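LAO/AO transport system kinase (Escherichia coli, PDB 2P67) belongs to the MeaB family of P-loop proteins and has their parallel beta-sheet core flanked by helices. Local coordinates at residues V200-D205 against L238-L243; E83-A88 against G148-I153. All blocks are in the same frame, centred on the assembly; numbering follows the deposited sequence. Where two conformers were deposited one is given.

Interaction 1: residues V200-D205 against L238-L243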
ATOM      1  N   VAL A 200     -15.677   1.714 -16.004  1.00 19.89           N
ATOM      2  CA  VAL A 200     -16.467   1.885 -17.219  1.00 20.22           C
ATOM      3  C   VAL A 200     -15.820   1.079 -18.354  1.00 21.93           C
ATOM      4  O   VAL A 200     -14.612   1.172 -18.576  1.00 20.89           O
ATOM      5  CB  VAL A 200     -16.597   3.374 -17.631  1.00 20.61           C
ATOM      6  CG1 VAL A 200     -17.245   3.477 -19.020  1.00 20.63           C
ATOM      7  CG2 VAL A 200     -17.416   4.197 -16.585  1.00 18.69           C
ATOM      8  N   ILE A 201     -16.623   0.279 -19.059  1.00 23.48           N
ATOM      9  CA  ILE A 201     -16.129  -0.471 -20.212  1.00 25.98           C
ATOM     10  C   ILE A 201     -16.662   0.251 -21.444  1.00 27.23           C
ATOM     11  O   ILE A 201     -17.869   0.241 -21.702  1.00 25.39           O
ATOM     12  CB  ILE A 201     -16.595  -1.970 -20.214  1.00 26.20           C
ATOM     13  CG1 ILE A 201     -16.463  -2.638 -18.820  1.00 27.95           C
ATOM     14  CG2 ILE A 201     -15.883  -2.769 -21.331  1.00 28.07           C
ATOM     15  CD1 ILE A 201     -15.011  -2.859 -18.291  1.00 26.36           C
ATOM     16  N   ASN A 202     -15.775   0.927 -22.170  1.00 29.81           N
ATOM     17  CA  ASN A 202     -16.190   1.704 -23.354  1.00 33.28           C
ATOM     18  C   ASN A 202     -16.239   0.777 -24.581  1.00 34.95           C
ATOM     19  O   ASN A 202     -15.759  -0.359 -24.528  1.00 35.87           O
ATOM     20  CB  ASN A 202     -15.232   2.895 -23.569  1.00 33.61           C
ATOM     21  CG  ASN A 202     -15.800   4.006 -24.484  1.00 34.30           C
ATOM     22  OD1 ASN A 202     -17.004   4.072 -24.800  1.00 32.08           O
ATOM     23  ND2 ASN A 202     -14.901   4.908 -24.902  1.00 36.93           N
ATOM     24  N   LYS A 203     -16.856   1.255 -25.656  1.00 37.32           N
ATOM     25  CA  LYS A 203     -16.925   0.543 -26.952  1.00 39.34           C
ATOM     26  C   LYS A 203     -17.874  -0.640 -26.888  1.00 40.21           C
ATOM     27  O   LYS A 203     -17.650  -1.676 -27.536  1.00 40.91           O
ATOM     28  CB  LYS A 203     -15.538   0.134 -27.470  1.00 39.49           C
ATOM     29  CG  LYS A 203     -14.574   1.313 -27.630  1.00 41.81           C
ATOM     30  CD  LYS A 203     -13.201   0.888 -28.125  1.00 43.31           C
ATOM     31  CE  LYS A 203     -12.288   2.108 -28.218  1.00 44.59           C
ATOM     32  NZ  LYS A 203     -10.861   1.729 -28.418  1.00 45.26           N
ATOM     33  N   ASP A 204     -18.939  -0.471 -26.111  1.00 41.26           N
ATOM     34  CA  ASP A 204     -20.081  -1.376 -26.133  1.00 43.00           C
ATOM     35  C   ASP A 204     -20.913  -1.039 -27.367  1.00 44.10           C
ATOM     36  O   ASP A 204     -21.996  -0.453 -27.272  1.00 44.81           O
ATOM     37  CB  ASP A 204     -20.936  -1.254 -24.857  1.00 42.76           C
ATOM     38  CG  ASP A 204     -21.921  -2.418 -24.703  1.00 43.31           C
ATOM     39  OD1 ASP A 204     -21.866  -3.340 -25.542  1.00 43.07           O
ATOM     40  OD2 ASP A 204     -22.743  -2.412 -23.754  1.00 41.92           O
ATOM     41  N   ASP A 205     -20.380  -1.404 -28.529  1.00 45.55           N
ATOM     42  CA  ASP A 205     -20.985  -1.067 -29.816  1.00 46.56           C
ATOM     43  C   ASP A 205     -20.599  -2.111 -30.857  1.00 46.77           C
ATOM     44  O   ASP A 205     -19.669  -2.905 -30.638  1.00 46.64           O
ATOM     45  CB  ASP A 205     -20.563   0.349 -30.267  1.00 47.03           C
ATOM     46  CG  ASP A 205     -19.047   0.514 -30.397  1.00 48.10           C
ATOM     47  OD1 ASP A 205     -18.384  -0.378 -30.971  1.00 50.41           O
ATOM     48  OD2 ASP A 205     -18.511   1.551 -29.932  1.00 49.71           O
ATOM     49  N   LEU A 238     -20.119   0.000 -15.164  1.00 20.41           N
ATOM     50  CA  LEU A 238     -21.057   0.359 -16.227  0.50 21.63           C
ATOM     51  C   LEU A 238     -20.406   0.197 -17.595  1.00 21.96           C
ATOM     52  O   LEU A 238     -19.198   0.121 -17.698  1.00 22.48           O
ATOM     53  CB  LEU A 238     -21.572   1.791 -16.040  0.50 21.66           C
ATOM     54  CG  LEU A 238     -22.277   2.107 -14.712  0.50 22.83           C
ATOM     55  CD1 LEU A 238     -22.848   3.512 -14.705  0.50 23.63           C
ATOM     56  CD2 LEU A 238     -23.372   1.094 -14.422  0.50 25.06           C
ATOM     57  N   THR A 239     -21.223   0.116 -18.642  1.00 22.46           N
ATOM     58  CA  THR A 239     -20.700   0.094 -19.999  1.00 23.56           C
ATOM     59  C   THR A 239     -21.301   1.263 -20.774  1.00 24.09           C
ATOM     60  O   THR A 239     -22.376   1.787 -20.418  1.00 23.34           O
ATOM     61  CB  THR A 239     -21.051  -1.210 -20.755  1.00 24.81           C
ATOM     62  OG1 THR A 239     -22.460  -1.209 -21.030  1.00 26.01           O
ATOM     63  CG2 THR A 239     -20.629  -2.489 -19.956  1.00 24.20           C
ATOM     64  N   CYS A 240     -20.611   1.659 -21.843  1.00 25.20           N
ATOM     65  CA  CYS A 240     -21.080   2.754 -22.692  1.00 26.41           C
ATOM     66  C   CYS A 240     -20.547   2.610 -24.101  1.00 27.54           C
ATOM     67  O   CYS A 240     -19.664   1.801 -24.360  1.00 27.35           O
ATOM     68  CB  CYS A 240     -20.699   4.126 -22.109  1.00 26.63           C
ATOM     69  SG  CYS A 240     -18.927   4.471 -21.989  1.00 27.20           S
ATOM     70  N   SER A 241     -21.125   3.371 -25.027  1.00 29.23           N
ATOM     71  CA  SER A 241     -20.493   3.601 -26.320  1.00 31.29           C
ATOM     72  C   SER A 241     -20.373   5.101 -26.487  1.00 32.22           C
ATOM     73  O   SER A 241     -21.368   5.760 -26.780  1.00 31.97           O
ATOM     74  CB  SER A 241     -21.326   3.031 -27.474  1.00 31.71           C
ATOM     75  OG  SER A 241     -20.614   3.184 -28.698  1.00 33.69           O
ATOM     76  N   ALA A 242     -19.174   5.639 -26.276  1.00 34.01           N
ATOM     77  CA  ALA A 242     -18.962   7.081 -26.435  1.00 36.57           C
ATOM     78  C   ALA A 242     -19.369   7.512 -27.846  1.00 38.01           C
ATOM     79  O   ALA A 242     -20.135   8.451 -28.011  1.00 38.79           O
ATOM     80  CB  ALA A 242     -17.513   7.450 -26.167  1.00 36.06           C
ATOM     81  N   LEU A 243     -18.884   6.789 -28.850  1.00 39.83           N
ATOM     82  CA  LEU A 243     -19.108   7.175 -30.251  1.00 41.67           C
ATOM     83  C   LEU A 243     -20.551   7.042 -30.749  1.00 42.11           C
ATOM     84  O   LEU A 243     -20.905   7.648 -31.765  1.00 42.91           O
ATOM     85  CB  LEU A 243     -18.098   6.500 -31.193  1.00 41.92           C
ATOM     86  CG  LEU A 243     -16.668   7.089 -31.199  1.00 43.57           C
ATOM     87  CD1 LEU A 243     -15.870   6.557 -32.378  1.00 44.48           C
ATOM     88  CD2 LEU A 243     -16.647   8.640 -31.202  1.00 44.04           C
TER
HETATM   89  O   HOH W   1     -17.286   3.940 -28.276  1.00 44.07           O

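Interaction 2: residues E83-A88 against G148-I153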
ATOM      1  N   GLU A  83     -25.758  20.144 -19.600  1.00 34.57           N
ATOM      2  CA  GLU A  83     -26.416  20.324 -18.299  1.00 35.18           C
ATOM      3  C   GLU A  83     -26.236  21.748 -17.767  1.00 34.30           C
ATOM      4  O   GLU A  83     -26.693  22.064 -16.669  1.00 35.12           O
ATOM      5  CB  GLU A  83     -25.875  19.334 -17.254  1.00 35.62           C
ATOM      6  CG  GLU A  83     -26.197  17.849 -17.510  1.00 39.80           C
ATOM      7  CD  GLU A  83     -27.656  17.488 -17.260  1.00 44.39           C
ATOM      8  OE1 GLU A  83     -28.232  17.919 -16.232  1.00 46.10           O
ATOM      9  OE2 GLU A  83     -28.227  16.755 -18.096  1.00 47.09           O
ATOM     10  N   GLY A  84     -25.541  22.586 -18.531  1.00 33.59           N
ATOM     11  CA  GLY A  84     -25.248  23.965 -18.135  1.00 32.24           C
ATOM     12  C   GLY A  84     -24.078  24.110 -17.165  1.00 31.75           C
ATOM     13  O   GLY A  84     -24.002  25.102 -16.433  1.00 31.34           O
ATOM     14  N   LEU A  85     -23.168  23.127 -17.142  1.00 29.83           N
ATOM     15  CA  LEU A  85     -22.010  23.193 -16.241  1.00 28.60           C
ATOM     16  C   LEU A  85     -20.739  23.646 -16.977  1.00 27.54           C
ATOM     17  O   LEU A  85     -20.622  23.492 -18.193  1.00 27.16           O
ATOM     18  CB  LEU A  85     -21.767  21.836 -15.543  1.00 28.47           C
ATOM     19  CG  LEU A  85     -22.902  21.270 -14.667  1.00 29.28           C
ATOM     20  CD1 LEU A  85     -22.670  19.788 -14.357  1.00 30.79           C
ATOM     21  CD2 LEU A  85     -23.074  22.083 -13.391  1.00 31.00           C
ATOM     22  N   LYS A  86     -19.802  24.199 -16.214  1.00 26.55           N
ATOM     23  CA  LYS A  86     -18.490  24.586 -16.708  1.00 25.37           C
ATOM     24  C   LYS A  86     -17.522  23.480 -16.283  1.00 24.24           C
ATOM     25  O   LYS A  86     -17.437  23.151 -15.082  1.00 24.00           O
ATOM     26  CB  LYS A  86     -18.069  25.937 -16.104  1.00 25.95           C
ATOM     27  CG  LYS A  86     -18.970  27.118 -16.550  1.00 27.88           C
ATOM     28  CD  LYS A  86     -18.700  28.389 -15.725  1.00 34.37           C
ATOM     29  CE  LYS A  86     -19.322  28.307 -14.318  1.00 36.71           C
ATOM     30  NZ  LYS A  86     -19.056  29.528 -13.482  1.00 40.76           N
ATOM     31  N   VAL A  87     -16.821  22.893 -17.256  0.50 23.50           N
ATOM     32  CA  VAL A  87     -15.904  21.779 -16.984  0.50 22.72           C
ATOM     33  C   VAL A  87     -14.481  22.047 -17.486  0.50 22.12           C
ATOM     34  O   VAL A  87     -14.278  22.480 -18.630  0.50 21.87           O
ATOM     35  CB  VAL A  87     -16.454  20.405 -17.518  0.50 22.60           C
ATOM     36  CG1 VAL A  87     -16.607  20.414 -19.027  0.50 22.86           C
ATOM     37  CG2 VAL A  87     -15.579  19.231 -17.069  0.50 22.13           C
ATOM     38  N   ALA A  88     -13.511  21.789 -16.613  1.00 21.29           N
ATOM     39  CA  ALA A  88     -12.088  21.935 -16.923  1.00 20.85           C
ATOM     40  C   ALA A  88     -11.493  20.534 -16.961  1.00 21.81           C
ATOM     41  O   ALA A  88     -11.900  19.658 -16.169  1.00 21.20           O
ATOM     42  CB  ALA A  88     -11.381  22.768 -15.852  1.00 20.98           C
ATOM     43  N   GLY A 148     -14.170  29.166 -10.879  1.00 24.12           N
ATOM     44  CA  GLY A 148     -15.598  28.904 -10.821  1.00 24.23           C
ATOM     45  C   GLY A 148     -16.067  27.719 -11.639  1.00 23.98           C
ATOM     46  O   GLY A 148     -17.262  27.597 -11.912  1.00 23.94           O
ATOM     47  N   TYR A 149     -15.139  26.850 -12.062  1.00 22.96           N
ATOM     48  CA  TYR A 149     -15.536  25.623 -12.743  1.00 22.82           C
ATOM     49  C   TYR A 149     -16.391  24.732 -11.826  1.00 22.77           C
ATOM     50  O   TYR A 149     -16.134  24.636 -10.640  1.00 22.95           O
ATOM     51  CB  TYR A 149     -14.304  24.893 -13.354  1.00 22.85           C
ATOM     52  CG  TYR A 149     -13.871  25.663 -14.568  1.00 22.89           C
ATOM     53  CD1 TYR A 149     -14.381  25.344 -15.821  1.00 24.04           C
ATOM     54  CD2 TYR A 149     -13.039  26.773 -14.453  1.00 24.55           C
ATOM     55  CE1 TYR A 149     -14.055  26.075 -16.941  1.00 24.95           C
ATOM     56  CE2 TYR A 149     -12.709  27.536 -15.583  1.00 25.49           C
ATOM     57  CZ  TYR A 149     -13.223  27.166 -16.821  1.00 26.03           C
ATOM     58  OH  TYR A 149     -12.948  27.884 -17.958  1.00 25.02           O
ATOM     59  N   ASP A 150     -17.416  24.107 -12.398  1.00 22.44           N
ATOM     60  CA  ASP A 150     -18.317  23.240 -11.666  1.00 22.15           C
ATOM     61  C   ASP A 150     -17.717  21.856 -11.455  1.00 21.90           C
ATOM     62  O   ASP A 150     -17.901  21.232 -10.389  1.00 20.97           O
ATOM     63  CB  ASP A 150     -19.624  23.111 -12.422  1.00 22.45           C
ATOM     64  CG  ASP A 150     -20.394  24.424 -12.468  1.00 24.49           C
ATOM     65  OD1 ASP A 150     -20.845  24.890 -11.405  1.00 26.14           O
ATOM     66  OD2 ASP A 150     -20.501  24.995 -13.554  1.00 26.32           O
ATOM     67  N   VAL A 151     -16.998  21.397 -12.480  1.00 20.71           N
ATOM     68  CA  VAL A 151     -16.380  20.071 -12.480  1.00 20.85           C
ATOM     69  C   VAL A 151     -14.972  20.236 -13.034  1.00 20.23           C
ATOM     70  O   VAL A 151     -14.788  20.880 -14.077  1.00 21.16           O
ATOM     71  CB  VAL A 151     -17.140  19.100 -13.413  1.00 20.71           C
ATOM     72  CG1 VAL A 151     -16.454  17.704 -13.444  1.00 20.57           C
ATOM     73  CG2 VAL A 151     -18.606  18.965 -12.975  1.00 20.74           C
ATOM     74  N   VAL A 152     -13.992  19.698 -12.320  1.00 19.92           N
ATOM     75  CA  VAL A 152     -12.623  19.588 -12.832  0.50 19.70           C
ATOM     76  C   VAL A 152     -12.269  18.118 -12.960  1.00 19.55           C
ATOM     77  O   VAL A 152     -12.406  17.361 -11.988  1.00 20.19           O
ATOM     78  CB  VAL A 152     -11.566  20.229 -11.895  0.50 19.63           C
ATOM     79  CG1 VAL A 152     -10.198  20.276 -12.598  0.50 18.20           C
ATOM     80  CG2 VAL A 152     -11.995  21.619 -11.472  0.50 21.47           C
ATOM     81  N   ILE A 153     -11.802  17.732 -14.145  1.00 19.62           N
ATOM     82  CA  ILE A 153     -11.432  16.348 -14.438  1.00 19.51           C
ATOM     83  C   ILE A 153      -9.936  16.262 -14.633  1.00 19.78           C
ATOM     84  O   ILE A 153      -9.382  16.948 -15.507  1.00 20.25           O
ATOM     85  CB  ILE A 153     -12.120  15.849 -15.723  1.00 19.93           C
ATOM     86  CG1 ILE A 153     -13.647  15.964 -15.593  1.00 20.73           C
ATOM     87  CG2 ILE A 153     -11.720  14.388 -16.026  1.00 20.08           C
ATOM     88  CD1 ILE A 153     -14.397  15.588 -16.860  1.00 20.49           C
TER

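Interaction 1: residues V200-D205 against L238-L243
Asn202 turns its amide oxygen to the backbone N-H of Ala242. With CG anti to the backbone N (chi1 -162°), OD1 accepts that hydrogen at 3.1 Å, in the carbonyl plane and nearly straight (160°). Lys203 N donates weakly to the same oxygen. The Ala242 bond mainly sets the flip of the amide, and a weak bond from ND2 to Thr71 OG1 is consistent with it. Asparagine suits the place because one flat group offers both an acceptor and a donor. Cys240 SG lies 3.6 Å from Val200 CG1 and near Asn202 OD1, and Ile251 packs on both Cys240 and Val200.

The two aspartates diverge. Asp205 takes Ser241 OG on the anti lone pair of OD2 at 2.9 Å, and water 1 donates to that oxygen as well. Asp204 crosses Thr239 obliquely; its OD2 receives Thr239 OG1 at 3.0 Å on the anti side, 23° out of the carboxylate plane. Threonine and serine each supply a hydroxyl donor close to the backbone, which suits an aspartate acceptor. The parallel strands pair through Ile201 N to Leu238 O (2.9 Å) and, past the end of strand 236-239, Cys240 N to Ile201 O (3.1 Å); Asp204 N reaches Cys240 O at 3.0 Å. The Lys203 side chain starts away from 238-243, and its NZ bonds Gly66 O.

Asn202-Lys203-Asp204-Asp205 fits the NKxD signature of P-loop G domains, and Ser241-Ala242-Leu243 the SAL signature. The chemistry implies that a backbone N-H orients the amide, while each hydroxyl restrains its carboxylate and joins the two signature loops.

Interaction 2: residues E83-A88 against G148-I153
Ala88 CB sits over one face of the Tyr149 ring, 4.2 Å from its centroid and offset toward the rim, a CH-pi contact in which a small methyl lets the ring lie close to the strand. On the other face of the sheet, Val87 CG2, in one of two modelled conformers, meets Val151 CB and, at 3.8 Å, Ile153 CD1; branched residues suit this layer, which Leu80 and Phe76 of helix 69-82 continue.

Outward, the parallel pairing runs through Ala88 N to Val151 O (3.0 Å) and Ile153 N to Ala88 O (2.8 Å). At its start Lys86 O accepts two donors, Val151 N nearly along the C=O axis and Asp150 N at 2.8 Å. Asp150 answers with OD2, whose anti lone pair takes Lys86 N at 2.9 Å and 168°, while Leu85 CD2 packs across its carboxylate. At the polar edge the Lys86 chain bends at chi3 (-76°), bringing NZ 3.1 Å from Gly148 O, above the carbonyl plane.

Gly84 and Gly148, at positive phi, each end a helix in a Schellman motif. Two helix-to-strand turns entering adjacent parallel strands side by side are typical of parallel alpha/beta folds, of which the P-loop fold is one.

How the interactions relate
Both interactions pair neighbouring strands of the same parallel sheet, but on either side of its central strand 57-63 and at opposite ends of the strand direction: interaction 2 lies where strands 87-92 and 151-157 begin, interaction 1 where 198-201 and 236-239 finish. Their centres are 23 Å apart and their nearest atoms about 12 Å, so they do not touch. Helix 69-82 connects them: Phe72, near its start, packs on Asn202 and Cys240, while Phe76, Leu80 and Ile81 lie on residues of interaction 2. Interaction 1 reaches the probable P-loop, through Asn202 and Lys203. The sodium ion at Arg272 and Ser276 is about 12 Å from the Val152 side chain.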